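Local coordinates for putative exported protein (Aeromonas hydrophila subsp. hydrophila, PDB 4PJ2), which binds a magnesium ion and probably inhibits i-type (invertebrate) lysozymes in the bacterial periplasm, at residues G4-P12 with V16-G24. Sequence-based numbering, arbitrary orientation.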
ATOM      1  N   GLY A   4       2.035  -5.503  13.309  1.00 35.56           N
ATOM      2  CA  GLY A   4       2.936  -5.524  12.171  1.00 33.64           C
ATOM      3  C   GLY A   4       3.057  -6.907  11.545  1.00 31.06           C
ATOM      4  O   GLY A   4       3.153  -7.914  12.246  1.00 32.87           O
ATOM      5  N   PHE A   5       3.051  -6.948  10.219  1.00 26.97           N
ATOM      6  CA  PHE A   5       3.083  -8.199   9.476  1.00 23.35           C
ATOM      7  C   PHE A   5       4.300  -9.030   9.836  1.00 20.22           C
ATOM      8  O   PHE A   5       5.398  -8.506   9.894  1.00 19.39           O
ATOM      9  CB  PHE A   5       3.121  -7.875   7.990  1.00 22.47           C
ATOM     10  CG  PHE A   5       3.047  -9.069   7.104  1.00 21.89           C
ATOM     11  CD1 PHE A   5       1.841  -9.460   6.543  1.00 22.14           C
ATOM     12  CD2 PHE A   5       4.187  -9.794   6.812  1.00 21.66           C
ATOM     13  CE1 PHE A   5       1.778 -10.556   5.724  1.00 23.36           C
ATOM     14  CE2 PHE A   5       4.129 -10.895   5.995  1.00 22.31           C
ATOM     15  CZ  PHE A   5       2.920 -11.276   5.449  1.00 22.82           C
ATOM     16  N   PHE A   6       4.085 -10.314  10.103  1.00 18.36           N
ATOM     17  CA  PHE A   6       5.156 -11.298  10.239  1.00 17.16           C
ATOM     18  C   PHE A   6       4.671 -12.639   9.702  1.00 16.50           C
ATOM     19  O   PHE A   6       3.587 -13.097  10.065  1.00 19.00           O
ATOM     20  CB  PHE A   6       5.584 -11.465  11.699  1.00 18.60           C
ATOM     21  CG  PHE A   6       6.585 -12.570  11.904  1.00 19.51           C
ATOM     22  CD1 PHE A   6       7.933 -12.372  11.643  1.00 19.24           C
ATOM     23  CD2 PHE A   6       6.173 -13.808  12.338  1.00 21.86           C
ATOM     24  CE1 PHE A   6       8.838 -13.394  11.825  1.00 20.67           C
ATOM     25  CE2 PHE A   6       7.073 -14.827  12.516  1.00 22.52           C
ATOM     26  CZ  PHE A   6       8.403 -14.616  12.262  1.00 21.61           C
ATOM     27  N   LYS A   7       5.463 -13.264   8.838  1.00 15.18           N
ATOM     28  CA  LYS A   7       5.143 -14.601   8.363  1.00 15.05           C
ATOM     29  C   LYS A   7       6.404 -15.388   8.121  1.00 15.00           C
ATOM     30  O   LYS A   7       7.384 -14.860   7.632  1.00 15.47           O
ATOM     31  CB  LYS A   7       4.336 -14.538   7.068  1.00 18.18           C
ATOM     32  CG  LYS A   7       3.748 -15.874   6.607  1.00 21.97           C
ATOM     33  CD  LYS A   7       2.630 -15.660   5.575  1.00 26.90           C
ATOM     34  CE  LYS A   7       2.090 -16.969   5.032  1.00 30.30           C
ATOM     35  NZ  LYS A   7       1.373 -17.761   6.065  1.00 32.00           N
ATOM     36  N   GLN A   8       6.336 -16.664   8.459  1.00 15.33           N
ATOM     37  CA  GLN A   8       7.419 -17.600   8.267  1.00 15.38           C
ATOM     38  C   GLN A   8       6.981 -18.677   7.277  1.00 15.47           C
ATOM     39  O   GLN A   8       5.863 -19.193   7.391  1.00 16.89           O
ATOM     40  CB  GLN A   8       7.744 -18.237   9.608  1.00 15.96           C
ATOM     41  CG  GLN A   8       8.855 -19.244   9.560  1.00 17.65           C
ATOM     42  CD  GLN A   8       9.088 -19.886  10.902  1.00 20.50           C
ATOM     43  OE1 GLN A   8       9.136 -19.194  11.913  1.00 22.77           O
ATOM     44  NE2 GLN A   8       9.214 -21.213  10.929  1.00 22.06           N
ATOM     45  N   LEU A   9       7.851 -19.005   6.323  1.00 15.35           N
ATOM     46  CA  LEU A   9       7.585 -20.016   5.293  1.00 15.47           C
ATOM     47  C   LEU A   9       8.766 -20.964   5.166  1.00 15.69           C
ATOM     48  O   LEU A   9       9.909 -20.534   5.183  1.00 16.24           O
ATOM     49  CB  LEU A   9       7.370 -19.375   3.922  1.00 18.49           C
ATOM     50  CG  LEU A   9       6.140 -18.497   3.737  1.00 20.61           C
ATOM     51  CD1 LEU A   9       6.185 -17.806   2.368  1.00 20.65           C
ATOM     52  CD2 LEU A   9       4.884 -19.326   3.865  1.00 22.16           C
ATOM     53  N   THR A  10       8.470 -22.246   4.989  1.00 16.89           N
ATOM     54  CA  THR A  10       9.484 -23.228   4.646  1.00 17.41           C
ATOM     55  C   THR A  10       9.543 -23.395   3.137  1.00 18.03           C
ATOM     56  O   THR A  10       8.522 -23.650   2.494  1.00 20.90           O
ATOM     57  CB  THR A  10       9.188 -24.568   5.291  1.00 20.11           C
ATOM     58  OG1 THR A  10       9.169 -24.391   6.707  1.00 21.20           O
ATOM     59  CG2 THR A  10      10.245 -25.596   4.915  1.00 20.39           C
ATOM     60  N   LEU A  11      10.727 -23.275   2.569  1.00 16.61           N
ATOM     61  CA  LEU A  11      10.943 -23.464   1.149  1.00 16.69           C
ATOM     62  C   LEU A  11      11.104 -24.961   0.850  1.00 17.44           C
ATOM     63  O   LEU A  11      11.460 -25.743   1.732  1.00 16.94           O
ATOM     64  CB  LEU A  11      12.205 -22.743   0.690  1.00 18.03           C
ATOM     65  CG  LEU A  11      12.292 -21.240   0.402  1.00 22.84           C
ATOM     66  CD1 LEU A  11      10.928 -20.590   0.327  1.00 22.82           C
ATOM     67  CD2 LEU A  11      13.200 -20.529   1.341  1.00 24.89           C
ATOM     68  N   PRO A  12      10.861 -25.365  -0.412  1.00 18.42           N
ATOM     69  CA  PRO A  12      11.023 -26.790  -0.740  1.00 17.79           C
ATOM     70  C   PRO A  12      12.435 -27.316  -0.448  1.00 17.84           C
ATOM     71  O   PRO A  12      12.608 -28.496  -0.154  1.00 18.35           O
ATOM     72  CB  PRO A  12      10.710 -26.844  -2.244  1.00 20.03           C
ATOM     73  CG  PRO A  12       9.845 -25.706  -2.487  1.00 20.81           C
ATOM     74  CD  PRO A  12      10.266 -24.616  -1.532  1.00 19.71           C
ATOM     75  N   VAL A  16      14.300 -21.678   5.356  1.00 12.89           N
ATOM     76  CA  VAL A  16      13.155 -21.021   5.948  1.00 12.45           C
ATOM     77  C   VAL A  16      13.324 -19.523   5.767  1.00 11.79           C
ATOM     78  O   VAL A  16      14.425 -18.991   5.910  1.00 11.97           O
ATOM     79  CB  VAL A  16      13.039 -21.373   7.435  1.00 14.43           C
ATOM     80  CG1 VAL A  16      11.954 -20.560   8.123  1.00 15.69           C
ATOM     81  CG2 VAL A  16      12.808 -22.863   7.583  1.00 14.02           C
ATOM     82  N   VAL A  17      12.232 -18.841   5.455  0.77 12.40           N
ATOM     83  CA  VAL A  17      12.260 -17.399   5.272  0.77 12.34           C
ATOM     84  C   VAL A  17      11.223 -16.766   6.191  0.77 12.50           C
ATOM     85  O   VAL A  17      10.147 -17.313   6.402  0.77 13.57           O
ATOM     86  CB  VAL A  17      12.074 -17.027   3.757  0.77 14.64           C
ATOM     87  CG1 VAL A  17      10.666 -17.314   3.267  0.77 14.81           C
ATOM     88  CG2 VAL A  17      12.387 -15.602   3.501  0.77 16.10           C
ATOM     89  N   THR A  18      11.548 -15.600   6.740  1.00 11.72           N
ATOM     90  CA  THR A  18      10.563 -14.773   7.401  1.00 11.49           C
ATOM     91  C   THR A  18      10.484 -13.425   6.702  1.00 11.18           C
ATOM     92  O   THR A  18      11.451 -12.952   6.114  1.00 11.16           O
ATOM     93  CB  THR A  18      10.845 -14.563   8.885  1.00 12.33           C
ATOM     94  OG1 THR A  18      12.023 -13.774   9.018  1.00 11.90           O
ATOM     95  CG2 THR A  18      11.013 -15.881   9.618  1.00 12.71           C
ATOM     96  N   VAL A  19       9.305 -12.830   6.777  1.00 10.85           N
ATOM     97  CA  VAL A  19       9.052 -11.519   6.191  1.00 10.92           C
ATOM     98  C   VAL A  19       8.335 -10.701   7.241  1.00 10.72           C
ATOM     99  O   VAL A  19       7.333 -11.146   7.792  1.00 12.31           O
ATOM    100  CB  VAL A  19       8.201 -11.612   4.910  1.00 11.99           C
ATOM    101  CG1 VAL A  19       7.967 -10.214   4.335  1.00 12.73           C
ATOM    102  CG2 VAL A  19       8.889 -12.508   3.898  1.00 12.27           C
ATOM    103  N   SER A  20       8.849  -9.499   7.497  1.00 11.00           N
ATOM    104  CA  SER A  20       8.332  -8.629   8.553  1.00 11.88           C
ATOM    105  C   SER A  20       8.260  -7.194   8.088  1.00 12.38           C
ATOM    106  O   SER A  20       9.166  -6.721   7.419  1.00 12.63           O
ATOM    107  CB  SER A  20       9.313  -8.597   9.727  1.00 13.79           C
ATOM    108  OG  SER A  20       9.419  -9.828  10.369  1.00 16.17           O
ATOM    109  N   GLU A  21       7.212  -6.474   8.481  1.00 12.59           N
ATOM    110  CA  GLU A  21       7.221  -5.018   8.338  1.00 13.36           C
ATOM    111  C   GLU A  21       8.087  -4.388   9.418  1.00 13.19           C
ATOM    112  O   GLU A  21       8.240  -4.922  10.508  1.00 14.93           O
ATOM    113  CB  GLU A  21       5.789  -4.482   8.399  1.00 15.15           C
ATOM    114  CG  GLU A  21       5.037  -4.756   7.091  1.00 16.47           C
ATOM    115  CD  GLU A  21       3.577  -4.358   7.110  1.00 20.37           C
ATOM    116  OE1 GLU A  21       3.043  -4.113   8.204  1.00 24.38           O
ATOM    117  OE2 GLU A  21       2.949  -4.301   6.027  1.00 21.18           O
ATOM    118  N   GLY A  22       8.656  -3.237   9.121  1.00 13.14           N
ATOM    119  CA  GLY A  22       9.481  -2.550  10.106  1.00 13.34           C
ATOM    120  C   GLY A  22       8.721  -2.127  11.354  1.00 13.37           C
ATOM    121  O   GLY A  22       7.589  -1.656  11.287  1.00 14.52           O
ATOM    122  N   ARG A  23       9.355  -2.299  12.508  1.00 13.28           N
ATOM    123  CA  ARG A  23       8.714  -2.002  13.778  0.51 13.74           C
ATOM    124  C   ARG A  23       8.576  -0.500  13.989  1.00 13.97           C
ATOM    125  O   ARG A  23       9.486   0.274  13.685  1.00 14.02           O
ATOM    126  CB  ARG A  23       9.483  -2.640  14.937  0.51 14.42           C
ATOM    127  CG  ARG A  23       8.928  -2.297  16.307  0.51 16.42           C
ATOM    128  CD  ARG A  23       9.454  -3.247  17.361  0.51 18.48           C
ATOM    129  NE  ARG A  23       9.015  -2.834  18.686  0.51 20.13           N
ATOM    130  CZ  ARG A  23       9.251  -3.510  19.802  0.51 21.43           C
ATOM    131  NH1 ARG A  23       9.934  -4.642  19.761  0.51 21.54           N
ATOM    132  NH2 ARG A  23       8.810  -3.042  20.960  0.51 22.42           N
ATOM    133  N   GLY A  24       7.415  -0.101  14.505  1.00 14.15           N
ATOM    134  CA  GLY A  24       7.143   1.288  14.830  1.00 15.25           C
ATOM    135  C   GLY A  24       6.735   2.153  13.652  1.00 14.63           C
ATOM    136  O   GLY A  24       6.466   3.325  13.806  1.00 16.36           O
TER
HETATM  137  O   HOH W   1       6.183  -6.488  11.835  1.00 34.20           O
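With CG of Phe6 turned trans to its backbone N (chi1 174°), the ring leans toward strand 16-21, between its partner Ser20 and Thr18 on the diagonal. Ser20, whose OG is swung beside its own backbone N (chi1 -66°), sets that oxygen in the plane of the Phe6 ring, at its edge, 3.2 Å from Phe6 CD1; the same OG is hydrogen-bonded to a glycerol, likely a crystallisation additive. Further round the ring, Phe6 CE1 lies 3.7 Å from Thr18 CB. On the same side of the sheet as Phe6, the extended Gln8 chain runs obliquely past Val16, Gln8 CG meeting Val16 CG1 at 3.7 Å, while Leu46 touches both residues. Strands 6-10 and 16-21 form an antiparallel beta hairpin, with 6-10 an edge strand of a four-stranded sheet within this chain and 16-21 bonded on to strand 30-37. Lys7 pairs with Val19, and Leu9 with Val17, through two backbone hydrogen bonds each; Leu9 N reaches Val17 O at 2.9 Å. Leu9 CB also packs on Val17 CG1 at 3.9 Å, on the inward face that meets the second sheet, where Leu97 touches Val17 and Leu11. Towards the N-terminus, the Phe5 ring presents its edge to Val19 O, 3.6 Å from Phe5 CD2, and the Ile61 side chain touches those of Phe5 and Val19. Glu21 N donates to Phe5 O (3.1 Å), and a water bridges that oxygen to Glu21 O by donating to both. The Glu21 carboxylate lies against Phe5 CB: OE1 takes a weak but straight bond from Phe5 N (3.5 Å, 173°), whereas OE2 accepts from Ile61 N of the facing sheet.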